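Local atomic coordinates of protection of telomeres protein 1 (Schizosaccharomyces pombe, PDB entry 7CUI), a protein that binds single-stranded telomeric DNA, protects the 3'-end telomeric overhang and regulates telomerase and telomere length. Residues 82-87 against 133-138; 57-62 against 151-156; 63-68 against 137-142. All blocks are in the same frame, centred on the assembly; numbering follows the deposited sequence.

Contact 1. Residues 82-87 against 133-138; sequences FALLVR and LIWGNL
Leu84, in the strand 82-87, and Trp135, in the segment 133-138, bring the two backbones nearest to each other, yet their CA atoms stay 9.5 Å apart and side chains alone bridge the gap. The five long strands curl into a barrel with the topology of an OB fold, and the helix 121-135 belongs to the link between its third and fourth strands. Leu84 makes the contact through its fork. Its CD1 methyl meets the tip of Ile134, with CD1 of Leu84 3.8 Å from CD1 of Ile134, and the two side chains cross at about a right angle. The other branch goes to the indole: CD2 of Leu84 lies 3.7 Å from CZ3 of Trp135, at the rim of the six-membered ring and near its plane. With CG of Trp135 between the backbone N and the carbonyl carbon (chi1 65°), the ring lies beside Leu84, and Phe60 of the adjacent strand stacks with it. All three side chains are buried. Just beyond the indole the chain reverses through Gly136, whose phi is positive, in a type II' turn closed by Leu138 N bonding to Trp135 O at 3.0 Å.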
ATOM      1  N   PHE A  82      -1.359   0.725   6.325  1.00 27.72           N
ATOM      2  CA  PHE A  82       0.026   0.460   5.975  1.00 26.15           C
ATOM      3  C   PHE A  82       0.278   0.956   4.555  1.00 26.77           C
ATOM      4  O   PHE A  82      -0.664   1.263   3.824  1.00 26.78           O
ATOM      5  CB  PHE A  82       0.363  -1.026   6.146  1.00 24.57           C
ATOM      6  CG  PHE A  82      -0.536  -1.982   5.401  1.00 23.22           C
ATOM      7  CD1 PHE A  82      -1.675  -2.498   6.003  1.00 22.46           C
ATOM      8  CD2 PHE A  82      -0.240  -2.381   4.101  1.00 22.93           C
ATOM      9  CE1 PHE A  82      -2.498  -3.384   5.320  1.00 22.28           C
ATOM     10  CE2 PHE A  82      -1.065  -3.269   3.422  1.00 22.26           C
ATOM     11  CZ  PHE A  82      -2.192  -3.774   4.034  1.00 22.34           C
ATOM     12  N   ALA A  83       1.557   1.039   4.181  1.00 26.60           N
ATOM     13  CA  ALA A  83       1.928   1.519   2.861  1.00 26.98           C
ATOM     14  C   ALA A  83       2.923   0.559   2.216  1.00 27.02           C
ATOM     15  O   ALA A  83       3.838   0.064   2.873  1.00 28.35           O
ATOM     16  CB  ALA A  83       2.494   2.913   2.960  1.00 27.40           C
ATOM     17  N   LEU A  84       2.728   0.308   0.918  1.00 27.58           N
ATOM     18  CA  LEU A  84       3.672  -0.468   0.132  1.00 26.76           C
ATOM     19  C   LEU A  84       4.418   0.491  -0.789  1.00 27.58           C
ATOM     20  O   LEU A  84       3.783   1.238  -1.531  1.00 30.34           O
ATOM     21  CB  LEU A  84       2.893  -1.481  -0.711  1.00 25.53           C
ATOM     22  CG  LEU A  84       1.956  -2.422   0.039  1.00 24.62           C
ATOM     23  CD1 LEU A  84       1.321  -3.410  -0.930  1.00 23.76           C
ATOM     24  CD2 LEU A  84       2.708  -3.166   1.131  1.00 24.79           C
ATOM     25  N   LEU A  85       5.755   0.468  -0.731  1.00 26.90           N
ATOM     26  CA  LEU A  85       6.547   1.177  -1.723  1.00 29.20           C
ATOM     27  C   LEU A  85       6.660   0.298  -2.965  1.00 29.97           C
ATOM     28  O   LEU A  85       7.286  -0.758  -2.924  1.00 32.53           O
ATOM     29  CB  LEU A  85       7.930   1.503  -1.151  1.00 28.59           C
ATOM     30  CG  LEU A  85       8.783   2.443  -2.006  1.00 30.42           C
ATOM     31  CD1 LEU A  85       8.130   3.811  -2.135  1.00 30.16           C
ATOM     32  CD2 LEU A  85      10.186   2.575  -1.438  1.00 31.93           C
ATOM     33  N   VAL A  86       6.045   0.736  -4.066  1.00 31.11           N
ATOM     34  CA  VAL A  86       5.981  -0.099  -5.256  1.00 32.81           C
ATOM     35  C   VAL A  86       6.904   0.462  -6.340  1.00 35.44           C
ATOM     36  O   VAL A  86       7.221   1.649  -6.337  1.00 32.68           O
ATOM     37  CB  VAL A  86       4.534  -0.290  -5.752  1.00 31.87           C
ATOM     38  CG1 VAL A  86       3.666  -0.997  -4.722  1.00 30.83           C
ATOM     39  CG2 VAL A  86       3.894   1.016  -6.199  1.00 31.44           C
ATOM     40  N   ARG A  87       7.335  -0.413  -7.262  1.00 38.53           N
ATOM     41  CA  ARG A  87       8.226  -0.045  -8.353  1.00 42.78           C
ATOM     42  C   ARG A  87       7.705  -0.617  -9.669  1.00 44.83           C
ATOM     43  O   ARG A  87       7.224  -1.748  -9.725  1.00 44.50           O
ATOM     44  CB  ARG A  87       9.670  -0.461  -8.045  1.00 43.58           C
ATOM     45  CG  ARG A  87      10.584  -0.572  -9.257  1.00 49.02           C
ATOM     46  CD  ARG A  87      12.019  -0.155  -8.980  1.00 55.47           C
ATOM     47  NE  ARG A  87      12.634  -0.847  -7.850  1.00 56.07           N
ATOM     48  CZ  ARG A  87      13.724  -0.440  -7.193  1.00 63.53           C
ATOM     49  NH1 ARG A  87      14.363   0.667  -7.549  1.00 68.08           N
ATOM     50  NH2 ARG A  87      14.169  -1.158  -6.173  1.00 63.64           N
ATOM     51  N   LEU A 133       2.233 -13.557  -0.472  1.00 25.51           N
ATOM     52  CA  LEU A 133       1.793 -13.765  -1.841  1.00 26.03           C
ATOM     53  C   LEU A 133       1.988 -12.510  -2.698  1.00 27.38           C
ATOM     54  O   LEU A 133       1.919 -12.602  -3.925  1.00 28.60           O
ATOM     55  CB  LEU A 133       0.337 -14.248  -1.847  1.00 25.64           C
ATOM     56  CG  LEU A 133       0.049 -15.526  -1.052  1.00 25.97           C
ATOM     57  CD1 LEU A 133      -1.448 -15.833  -1.005  1.00 26.30           C
ATOM     58  CD2 LEU A 133       0.829 -16.719  -1.598  1.00 25.17           C
ATOM     59  N   ILE A 134       2.251 -11.353  -2.070  1.00 27.75           N
ATOM     60  CA  ILE A 134       2.457 -10.121  -2.829  1.00 27.62           C
ATOM     61  C   ILE A 134       3.903  -9.628  -2.751  1.00 26.54           C
ATOM     62  O   ILE A 134       4.331  -8.894  -3.641  1.00 29.60           O
ATOM     63  CB  ILE A 134       1.462  -8.994  -2.465  1.00 29.25           C
ATOM     64  CG1 ILE A 134       1.603  -8.537  -1.011  1.00 29.85           C
ATOM     65  CG2 ILE A 134       0.035  -9.384  -2.804  1.00 30.70           C
ATOM     66  CD1 ILE A 134       0.970  -7.192  -0.725  1.00 31.44           C
ATOM     67  N   TRP A 135       4.650  -9.995  -1.699  1.00 22.58           N
ATOM     68  CA  TRP A 135       6.007  -9.477  -1.569  1.00 20.89           C
ATOM     69  C   TRP A 135       7.052 -10.567  -1.294  1.00 20.67           C
ATOM     70  O   TRP A 135       8.195 -10.247  -0.960  1.00 21.09           O
ATOM     71  CB  TRP A 135       6.075  -8.333  -0.543  1.00 19.85           C
ATOM     72  CG  TRP A 135       5.776  -8.709   0.880  1.00 19.24           C
ATOM     73  CD1 TRP A 135       6.018  -9.903   1.502  1.00 19.27           C
ATOM     74  CD2 TRP A 135       5.201  -7.848   1.884  1.00 19.15           C
ATOM     75  NE1 TRP A 135       5.625  -9.842   2.812  1.00 19.40           N
ATOM     76  CE2 TRP A 135       5.111  -8.598   3.076  1.00 19.28           C
ATOM     77  CE3 TRP A 135       4.751  -6.523   1.889  1.00 19.31           C
ATOM     78  CZ2 TRP A 135       4.587  -8.065   4.257  1.00 19.45           C
ATOM     79  CZ3 TRP A 135       4.224  -5.998   3.050  1.00 19.43           C
ATOM     80  CH2 TRP A 135       4.155  -6.757   4.222  1.00 19.09           C
ATOM     81  N   GLY A 136       6.671 -11.844  -1.422  1.00 20.02           N
ATOM     82  CA  GLY A 136       7.614 -12.943  -1.255  1.00 20.22           C
ATOM     83  C   GLY A 136       8.432 -12.827   0.030  1.00 20.67           C
ATOM     84  O   GLY A 136       7.868 -12.650   1.122  1.00 21.52           O
ATOM     85  N   ASN A 137       9.763 -12.897  -0.119  1.00 20.14           N
ATOM     86  CA  ASN A 137      10.668 -12.938   1.023  1.00 21.23           C
ATOM     87  C   ASN A 137      11.100 -11.542   1.474  1.00 20.56           C
ATOM     88  O   ASN A 137      12.050 -11.423   2.245  1.00 21.06           O
ATOM     89  CB  ASN A 137      11.902 -13.807   0.772  1.00 22.37           C
ATOM     90  CG  ASN A 137      11.553 -15.240   0.442  1.00 25.43           C
ATOM     91  OD1 ASN A 137      11.469 -15.605  -0.730  1.00 30.90           O
ATOM     92  ND2 ASN A 137      11.325 -16.051   1.457  1.00 23.52           N
ATOM     93  N   LEU A 138      10.383 -10.497   1.033  1.00 20.34           N
ATOM     94  CA  LEU A 138      10.738  -9.119   1.343  1.00 20.93           C
ATOM     95  C   LEU A 138      10.738  -8.867   2.857  1.00 21.57           C
ATOM     96  O   LEU A 138      11.688  -8.287   3.385  1.00 21.36           O
ATOM     97  CB  LEU A 138       9.753  -8.187   0.631  1.00 21.14           C
ATOM     98  CG  LEU A 138      10.286  -6.852   0.102  1.00 20.82           C
ATOM     99  CD1 LEU A 138       9.375  -5.717   0.551  1.00 20.92           C
ATOM    100  CD2 LEU A 138      11.735  -6.584   0.485  1.00 21.00           C
TER

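Contact 2. Residues 57-62 against 151-156; sequences VVDFWP and SPTLAA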
ATOM      1  N   VAL A  57       6.549  -4.955  -5.206  1.00 28.02           N
ATOM      2  CA  VAL A  57       6.732  -4.331  -3.904  1.00 25.26           C
ATOM      3  C   VAL A  57       8.217  -4.330  -3.562  1.00 25.51           C
ATOM      4  O   VAL A  57       8.887  -5.358  -3.674  1.00 26.57           O
ATOM      5  CB  VAL A  57       5.912  -4.992  -2.780  1.00 23.69           C
ATOM      6  CG1 VAL A  57       6.108  -4.259  -1.458  1.00 22.51           C
ATOM      7  CG2 VAL A  57       4.432  -5.080  -3.117  1.00 23.39           C
ATOM      8  N   VAL A  58       8.696  -3.174  -3.094  1.00 25.21           N
ATOM      9  CA  VAL A  58      10.117  -2.936  -2.921  1.00 27.28           C
ATOM     10  C   VAL A  58      10.420  -2.566  -1.468  1.00 25.98           C
ATOM     11  O   VAL A  58      11.556  -2.703  -1.017  1.00 26.83           O
ATOM     12  CB  VAL A  58      10.593  -1.892  -3.952  1.00 29.71           C
ATOM     13  CG1 VAL A  58      11.663  -0.933  -3.412  1.00 34.91           C
ATOM     14  CG2 VAL A  58      11.048  -2.574  -5.240  1.00 30.23           C
ATOM     15  N   ASP A  59       9.390  -2.118  -0.737  1.00 25.38           N
ATOM     16  CA  ASP A  59       9.504  -1.729   0.662  1.00 25.06           C
ATOM     17  C   ASP A  59       8.092  -1.584   1.233  1.00 24.03           C
ATOM     18  O   ASP A  59       7.122  -1.595   0.474  1.00 24.36           O
ATOM     19  CB  ASP A  59      10.329  -0.444   0.813  1.00 27.04           C
ATOM     20  CG  ASP A  59      10.926  -0.235   2.196  1.00 28.90           C
ATOM     21  OD1 ASP A  59      10.526  -0.953   3.123  1.00 29.84           O
ATOM     22  OD2 ASP A  59      11.795   0.644   2.333  1.00 31.49           O
ATOM     23  N   PHE A  60       7.979  -1.450   2.564  1.00 22.94           N
ATOM     24  CA  PHE A  60       6.691  -1.206   3.201  1.00 21.62           C
ATOM     25  C   PHE A  60       6.858  -0.521   4.558  1.00 22.21           C
ATOM     26  O   PHE A  60       7.942  -0.533   5.145  1.00 20.67           O
ATOM     27  CB  PHE A  60       5.882  -2.501   3.326  1.00 19.95           C
ATOM     28  CG  PHE A  60       6.510  -3.563   4.195  1.00 19.55           C
ATOM     29  CD1 PHE A  60       6.469  -3.465   5.581  1.00 19.55           C
ATOM     30  CD2 PHE A  60       7.133  -4.664   3.627  1.00 19.27           C
ATOM     31  CE1 PHE A  60       7.042  -4.444   6.379  1.00 19.78           C
ATOM     32  CE2 PHE A  60       7.704  -5.647   4.423  1.00 19.63           C
ATOM     33  CZ  PHE A  60       7.661  -5.533   5.798  1.00 20.23           C
ATOM     34  N   TRP A  61       5.746   0.054   5.045  1.00 24.30           N
ATOM     35  CA  TRP A  61       5.666   0.767   6.311  1.00 26.37           C
ATOM     36  C   TRP A  61       4.323   0.479   6.983  1.00 25.60           C
ATOM     37  O   TRP A  61       3.292   0.462   6.308  1.00 25.55           O
ATOM     38  CB  TRP A  61       5.857   2.272   6.091  1.00 29.74           C
ATOM     39  CG  TRP A  61       6.394   2.942   7.315  1.00 36.95           C
ATOM     40  CD1 TRP A  61       7.712   3.099   7.645  1.00 42.97           C
ATOM     41  CD2 TRP A  61       5.640   3.486   8.416  1.00 39.89           C
ATOM     42  NE1 TRP A  61       7.834   3.722   8.860  1.00 46.48           N
ATOM     43  CE2 TRP A  61       6.580   3.970   9.357  1.00 43.54           C
ATOM     44  CE3 TRP A  61       4.275   3.603   8.703  1.00 41.05           C
ATOM     45  CZ2 TRP A  61       6.195   4.567  10.556  1.00 46.45           C
ATOM     46  CZ3 TRP A  61       3.893   4.197   9.888  1.00 46.88           C
ATOM     47  CH2 TRP A  61       4.841   4.677  10.797  1.00 50.28           C
ATOM     48  N   PRO A  62       4.267   0.243   8.317  1.00 25.20           N
ATOM     49  CA  PRO A  62       5.452   0.190   9.175  1.00 26.11           C
ATOM     50  C   PRO A  62       6.217  -1.131   9.079  1.00 25.61           C
ATOM     51  O   PRO A  62       5.778  -2.069   8.417  1.00 26.81           O
ATOM     52  CB  PRO A  62       4.880   0.413  10.586  1.00 25.55           C
ATOM     53  CG  PRO A  62       3.440  -0.060  10.521  1.00 24.58           C
ATOM     54  CD  PRO A  62       3.019   0.033   9.070  1.00 25.04           C
ATOM     55  N   SER A 151      20.321  -1.237   6.732  1.00 39.13           N
ATOM     56  CA  SER A 151      19.164  -0.531   6.209  1.00 40.64           C
ATOM     57  C   SER A 151      18.162  -1.518   5.619  1.00 39.30           C
ATOM     58  O   SER A 151      18.539  -2.415   4.870  1.00 41.22           O
ATOM     59  CB  SER A 151      19.565   0.500   5.198  1.00 42.57           C
ATOM     60  OG  SER A 151      18.421   1.201   4.741  1.00 44.93           O
ATOM     61  N   PRO A 152      16.861  -1.405   5.973  1.00 38.12           N
ATOM     62  CA  PRO A 152      15.804  -2.173   5.310  1.00 37.84           C
ATOM     63  C   PRO A 152      15.727  -2.082   3.782  1.00 39.24           C
ATOM     64  O   PRO A 152      15.124  -2.948   3.153  1.00 39.24           O
ATOM     65  CB  PRO A 152      14.523  -1.615   5.946  1.00 36.56           C
ATOM     66  CG  PRO A 152      14.969  -1.160   7.317  1.00 36.41           C
ATOM     67  CD  PRO A 152      16.360  -0.606   7.103  1.00 37.52           C
ATOM     68  N   THR A 153      16.334  -1.047   3.183  1.00 41.31           N
ATOM     69  CA  THR A 153      16.229  -0.832   1.744  1.00 44.70           C
ATOM     70  C   THR A 153      17.127  -1.808   0.983  1.00 44.25           C
ATOM     71  O   THR A 153      16.989  -1.987  -0.226  1.00 45.19           O
ATOM     72  CB  THR A 153      16.489   0.631   1.359  1.00 47.08           C
ATOM     73  OG1 THR A 153      17.659   1.063   2.049  1.00 51.45           O
ATOM     74  CG2 THR A 153      15.334   1.544   1.709  1.00 49.85           C
ATOM     75  N   LEU A 154      18.042  -2.447   1.716  1.00 44.43           N
ATOM     76  CA  LEU A 154      18.933  -3.450   1.160  1.00 45.37           C
ATOM     77  C   LEU A 154      18.129  -4.688   0.753  1.00 42.92           C
ATOM     78  O   LEU A 154      18.527  -5.423  -0.149  1.00 43.70           O
ATOM     79  CB  LEU A 154      19.991  -3.785   2.220  1.00 47.77           C
ATOM     80  CG  LEU A 154      21.451  -3.617   1.798  1.00 53.08           C
ATOM     81  CD1 LEU A 154      21.741  -2.183   1.363  1.00 53.97           C
ATOM     82  CD2 LEU A 154      22.381  -4.020   2.935  1.00 54.50           C
ATOM     83  N   ALA A 155      16.980  -4.897   1.405  1.00 35.74           N
ATOM     84  CA  ALA A 155      16.185  -6.102   1.235  1.00 32.00           C
ATOM     85  C   ALA A 155      15.694  -6.255  -0.204  1.00 32.31           C
ATOM     86  O   ALA A 155      15.690  -7.363  -0.734  1.00 30.35           O
ATOM     87  CB  ALA A 155      15.034  -6.092   2.201  1.00 26.76           C
ATOM     88  N   ALA A 156      15.279  -5.141  -0.824  1.00 34.13           N
ATOM     89  CA  ALA A 156      14.668  -5.154  -2.148  1.00 36.42           C
ATOM     90  C   ALA A 156      15.561  -5.845  -3.180  1.00 37.01           C
ATOM     91  O   ALA A 156      15.057  -6.493  -4.095  1.00 40.01           O
ATOM     92  CB  ALA A 156      14.331  -3.750  -2.592  1.00 36.64           C
TER
HETATM   93  O   HOH W   1      13.952  -2.984   0.387  1.00 39.45           O
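A classic beta bulge, in which Val58 and Asp59 both face Leu85 of the neighbouring strand, is the place where Ala156 and Thr153 approach the strand 57-61. Val58 and Ala156 lie closest in backbone terms, CA to CA 5.1 Å. The methyl of Ala156 sits against the bulge, CB of Ala156 being 3.4 Å from the carbonyl O of Val58. The same CB is 4.0 Å from CG1 of Val58, the apolar part of the meeting. No direct hydrogen bond spans the two segments, and a water does that work. It donates to Val58 O at 2.8 Å and to Pro152 O at 3.0 Å, and accepts a weak bond from Ala156 N, so that a strand carbonyl, a turn carbonyl and an amide near the start of the short helix 155-158 are tied to one point. Bulges of this kind are common in the long, bent first strand of OB-fold barrels, the position that strand 49-73 holds in this carboxy-terminal part of Pot1. Asp59, its CG anti to the backbone N (chi1 -159°), places its carboxylate near the loop 151-154, where OD2 of Asp59 is 3.7 Å from the methyl CG2 of Thr153. The other oxygen faces its own strand: Phe60 N donates to Asp59 OD1 at 2.7 Å in a bent bond (139°), on the anti side and tilted 31° out of the carboxylate plane, and Lys63 NZ adds a salt bridge to OD1. On the turn, the hydroxyls OG of Ser151 and OG1 of Thr153 are bonded at 2.8 Å.

Contact 3. Residues 63-68 against 137-142; sequences KSLTQF and NLEERI. With SO4 (sulfate ion), chain E.
The helix 138-148 meets the loop and short 3-10 segment that interrupt the long strand 49-73 through two pairs, Lys63 with Ile142 and Leu65 with Glu139. Both are loose apolar touches, with no hydrogen bond from one segment to the other. The lysine contributes its aliphatic stem: CD of Lys63 lies 4.2 Å from the branch methyl CG2 of Ile142, and the two side chains cross at about a right angle. Bends at chi2 (-57°) and chi4 take the chain past Ile142 and turn the ammonium back to its own strand, where NZ bonds to Phe60 O and forms a salt bridge with Asp59 OD1. Leu65, in a short 3-10 turn, is the second point, its CD1 being 4.4 Å from CG of Glu139. The glutamate thus presents a methylene to the leucine, while its carboxylate OE2 has a long, weak ion pair with Lys128 NZ of the helix 121-135. The other leucine methyl, CD2 of Leu65, lies over one face of the Phe68 ring, displaced toward its rim, and Phe68 in turn stacks with Phe82. Where the helix begins, Asn137 holds the N-cap position without a capping bond from its side chain. Its ND2 instead donates to OE1 of Glu140 at 2.8 Å (159°), reaching that oxygen from above the carboxylate plane. Farther round the helix, Arg141 NH1 donates to O2 of a sulfate, probably from the crystallisation liquor, at 3.2 Å, with O3 of the sulfate 2.7 Å from the same NH1, while NE keeps a salt bridge with Asp158. A helix between the third and fourth strands is characteristic of the OB fold; here that link holds several helices.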
ATOM      1  N   LYS A  63       7.372  -1.194   9.747  1.00 25.94           N
ATOM      2  CA  LYS A  63       8.268  -2.327   9.599  1.00 25.31           C
ATOM      3  C   LYS A  63       7.748  -3.556  10.342  1.00 25.95           C
ATOM      4  O   LYS A  63       8.010  -4.673   9.905  1.00 26.31           O
ATOM      5  CB  LYS A  63       9.688  -1.952  10.020  1.00 25.94           C
ATOM      6  CG  LYS A  63      10.321  -0.840   9.200  1.00 28.03           C
ATOM      7  CD  LYS A  63      10.382  -1.142   7.715  1.00 27.80           C
ATOM      8  CE  LYS A  63      11.104  -0.054   6.953  1.00 30.20           C
ATOM      9  NZ  LYS A  63      10.440   0.229   5.662  1.00 31.06           N
ATOM     10  N   SER A  64       7.036  -3.352  11.460  1.00 25.63           N
ATOM     11  CA  SER A  64       6.401  -4.453  12.171  1.00 26.32           C
ATOM     12  C   SER A  64       5.002  -4.669  11.627  1.00 25.64           C
ATOM     13  O   SER A  64       4.209  -3.731  11.595  1.00 27.26           O
ATOM     14  CB  SER A  64       6.296  -4.207  13.640  1.00 28.35           C
ATOM     15  OG  SER A  64       7.577  -4.012  14.187  1.00 36.00           O
ATOM     16  N   LEU A  65       4.700  -5.921  11.268  1.00 25.37           N
ATOM     17  CA  LEU A  65       3.351  -6.310  10.892  1.00 24.87           C
ATOM     18  C   LEU A  65       2.435  -6.169  12.103  1.00 24.88           C
ATOM     19  O   LEU A  65       1.215  -6.081  11.970  1.00 25.85           O
ATOM     20  CB  LEU A  65       3.370  -7.750  10.372  1.00 25.89           C
ATOM     21  CG  LEU A  65       4.153  -7.965   9.080  1.00 28.94           C
ATOM     22  CD1 LEU A  65       3.680  -9.226   8.377  1.00 33.35           C
ATOM     23  CD2 LEU A  65       3.998  -6.774   8.148  1.00 29.58           C
ATOM     24  N   THR A  66       3.057  -6.116  13.280  1.00 23.86           N
ATOM     25  CA  THR A  66       2.376  -5.932  14.549  1.00 23.80           C
ATOM     26  C   THR A  66       1.691  -4.567  14.588  1.00 23.82           C
ATOM     27  O   THR A  66       0.775  -4.351  15.381  1.00 24.65           O
ATOM     28  CB  THR A  66       3.374  -6.223  15.668  1.00 23.82           C
ATOM     29  OG1 THR A  66       3.048  -7.561  16.042  1.00 23.80           O
ATOM     30  CG2 THR A  66       3.280  -5.282  16.844  1.00 25.16           C
ATOM     31  N   GLN A  67       2.123  -3.662  13.702  1.00 22.91           N
ATOM     32  CA  GLN A  67       1.634  -2.294  13.708  1.00 23.89           C
ATOM     33  C   GLN A  67       0.819  -2.023  12.445  1.00 22.59           C
ATOM     34  O   GLN A  67       0.567  -0.869  12.106  1.00 22.69           O
ATOM     35  CB  GLN A  67       2.799  -1.313  13.872  1.00 24.66           C
ATOM     36  CG  GLN A  67       3.572  -1.495  15.171  1.00 26.57           C
ATOM     37  CD  GLN A  67       4.642  -0.454  15.401  1.00 29.46           C
ATOM     38  OE1 GLN A  67       5.779  -0.775  15.740  1.00 33.34           O
ATOM     39  NE2 GLN A  67       4.286   0.810  15.239  1.00 32.39           N
ATOM     40  N   PHE A  68       0.385  -3.093  11.766  1.00 21.32           N
ATOM     41  CA  PHE A  68      -0.343  -2.956  10.512  1.00 21.24           C
ATOM     42  C   PHE A  68      -1.798  -2.540  10.735  1.00 22.66           C
ATOM     43  O   PHE A  68      -2.477  -2.169   9.784  1.00 25.26           O
ATOM     44  CB  PHE A  68      -0.226  -4.227   9.670  1.00 19.37           C
ATOM     45  CG  PHE A  68       0.806  -4.163   8.573  1.00 18.39           C
ATOM     46  CD1 PHE A  68       2.048  -3.574   8.788  1.00 18.09           C
ATOM     47  CD2 PHE A  68       0.540  -4.709   7.322  1.00 17.80           C
ATOM     48  CE1 PHE A  68       2.993  -3.523   7.773  1.00 17.52           C
ATOM     49  CE2 PHE A  68       1.486  -4.658   6.309  1.00 17.07           C
ATOM     50  CZ  PHE A  68       2.711  -4.067   6.536  1.00 17.04           C
ATOM     51  N   ASN A 137       9.763 -12.897  -0.119  1.00 20.14           N
ATOM     52  CA  ASN A 137      10.668 -12.938   1.023  1.00 21.23           C
ATOM     53  C   ASN A 137      11.100 -11.542   1.474  1.00 20.56           C
ATOM     54  O   ASN A 137      12.050 -11.423   2.245  1.00 21.06           O
ATOM     55  CB  ASN A 137      11.902 -13.807   0.772  1.00 22.37           C
ATOM     56  CG  ASN A 137      11.553 -15.240   0.442  1.00 25.43           C
ATOM     57  OD1 ASN A 137      11.469 -15.605  -0.730  1.00 30.90           O
ATOM     58  ND2 ASN A 137      11.325 -16.051   1.457  1.00 23.52           N
ATOM     59  N   LEU A 138      10.383 -10.497   1.033  1.00 20.34           N
ATOM     60  CA  LEU A 138      10.738  -9.119   1.343  1.00 20.93           C
ATOM     61  C   LEU A 138      10.738  -8.867   2.857  1.00 21.57           C
ATOM     62  O   LEU A 138      11.688  -8.287   3.385  1.00 21.36           O
ATOM     63  CB  LEU A 138       9.753  -8.187   0.631  1.00 21.14           C
ATOM     64  CG  LEU A 138      10.286  -6.852   0.102  1.00 20.82           C
ATOM     65  CD1 LEU A 138       9.375  -5.717   0.551  1.00 20.92           C
ATOM     66  CD2 LEU A 138      11.735  -6.584   0.485  1.00 21.00           C
ATOM     67  N   GLU A 139       9.669  -9.292   3.547  1.00 21.69           N
ATOM     68  CA  GLU A 139       9.499  -8.997   4.962  1.00 22.44           C
ATOM     69  C   GLU A 139      10.609  -9.677   5.761  1.00 23.90           C
ATOM     70  O   GLU A 139      11.189  -9.069   6.665  1.00 23.81           O
ATOM     71  CB  GLU A 139       8.104  -9.424   5.429  1.00 22.19           C
ATOM     72  CG  GLU A 139       7.787  -9.058   6.871  1.00 23.09           C
ATOM     73  CD  GLU A 139       8.213 -10.038   7.955  1.00 24.91           C
ATOM     74  OE1 GLU A 139       8.469 -11.225   7.631  1.00 24.39           O
ATOM     75  OE2 GLU A 139       8.286  -9.609   9.137  1.00 27.50           O
ATOM     76  N   GLU A 140      10.896 -10.935   5.392  1.00 24.57           N
ATOM     77  CA  GLU A 140      11.903 -11.756   6.044  1.00 25.32           C
ATOM     78  C   GLU A 140      13.254 -11.055   5.975  1.00 26.81           C
ATOM     79  O   GLU A 140      13.995 -11.017   6.957  1.00 29.55           O
ATOM     80  CB  GLU A 140      12.037 -13.099   5.331  1.00 25.26           C
ATOM     81  CG  GLU A 140      11.010 -14.119   5.767  1.00 26.77           C
ATOM     82  CD  GLU A 140      10.959 -15.406   4.958  1.00 30.20           C
ATOM     83  OE1 GLU A 140      11.892 -15.656   4.144  1.00 30.70           O
ATOM     84  OE2 GLU A 140       9.983 -16.172   5.138  1.00 35.10           O
ATOM     85  N   ARG A 141      13.550 -10.507   4.793  1.00 26.86           N
ATOM     86  CA  ARG A 141      14.834  -9.890   4.510  1.00 26.63           C
ATOM     87  C   ARG A 141      14.907  -8.533   5.203  1.00 25.63           C
ATOM     88  O   ARG A 141      15.958  -8.151   5.715  1.00 26.61           O
ATOM     89  CB  ARG A 141      15.045  -9.756   2.999  1.00 27.14           C
ATOM     90  CG  ARG A 141      15.611 -11.002   2.312  1.00 27.67           C
ATOM     91  CD  ARG A 141      16.586 -11.904   3.043  1.00 29.16           C
ATOM     92  NE  ARG A 141      17.979 -11.447   3.079  1.00 30.09           N
ATOM     93  CZ  ARG A 141      18.989 -12.046   3.737  1.00 32.08           C
ATOM     94  NH1 ARG A 141      20.254 -11.578   3.604  1.00 34.92           N
ATOM     95  NH2 ARG A 141      18.746 -13.114   4.482  1.00 35.37           N
ATOM     96  N   ILE A 142      13.783  -7.810   5.208  1.00 24.23           N
ATOM     97  CA  ILE A 142      13.736  -6.518   5.870  1.00 25.04           C
ATOM     98  C   ILE A 142      14.010  -6.714   7.362  1.00 26.62           C
ATOM     99  O   ILE A 142      14.808  -5.977   7.940  1.00 28.77           O
ATOM    100  CB  ILE A 142      12.415  -5.776   5.579  1.00 23.40           C
ATOM    101  CG1 ILE A 142      12.454  -5.104   4.203  1.00 22.06           C
ATOM    102  CG2 ILE A 142      12.094  -4.780   6.686  1.00 23.06           C
ATOM    103  CD1 ILE A 142      11.169  -4.432   3.794  1.00 20.50           C
TER
HETATM  104  S   SO4 E 601      23.405 -12.466   3.563  0.50 68.88           S
HETATM  105  O1  SO4 E 601      23.612 -11.148   4.100  0.50 67.49           O
HETATM  106  O2  SO4 E 601      22.765 -13.288   4.557  0.50 71.98           O
HETATM  107  O3  SO4 E 601      22.570 -12.384   2.392  0.50 62.12           O
HETATM  108  O4  SO4 E 601      24.671 -13.043   3.204  0.50 66.82           O

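How the contacts relate
The three contacts lie close together, their centres 8 to 9 Å apart, on one part of the barrel where helices of the linker between strands 93-99 and 163-171 pack against strands 49-73 and 77-87. Contacts 2 and 3 use the first of these strands, contact 1 the second, and the two are neighbours in the sheet. Along the chain, contacts 1 and 3 are both nested inside the loop that contact 2 closes, and they share Asn137 and Leu138. Trp135 touches Phe60, Phe68 and Leu65, while Ala155 packs on Ile142. The successive helices 121-135, 138-148 and 155-158 thus lie one after another on two adjacent strands, joining the helical linker to the barrel of this carboxy-terminal part of Pot1.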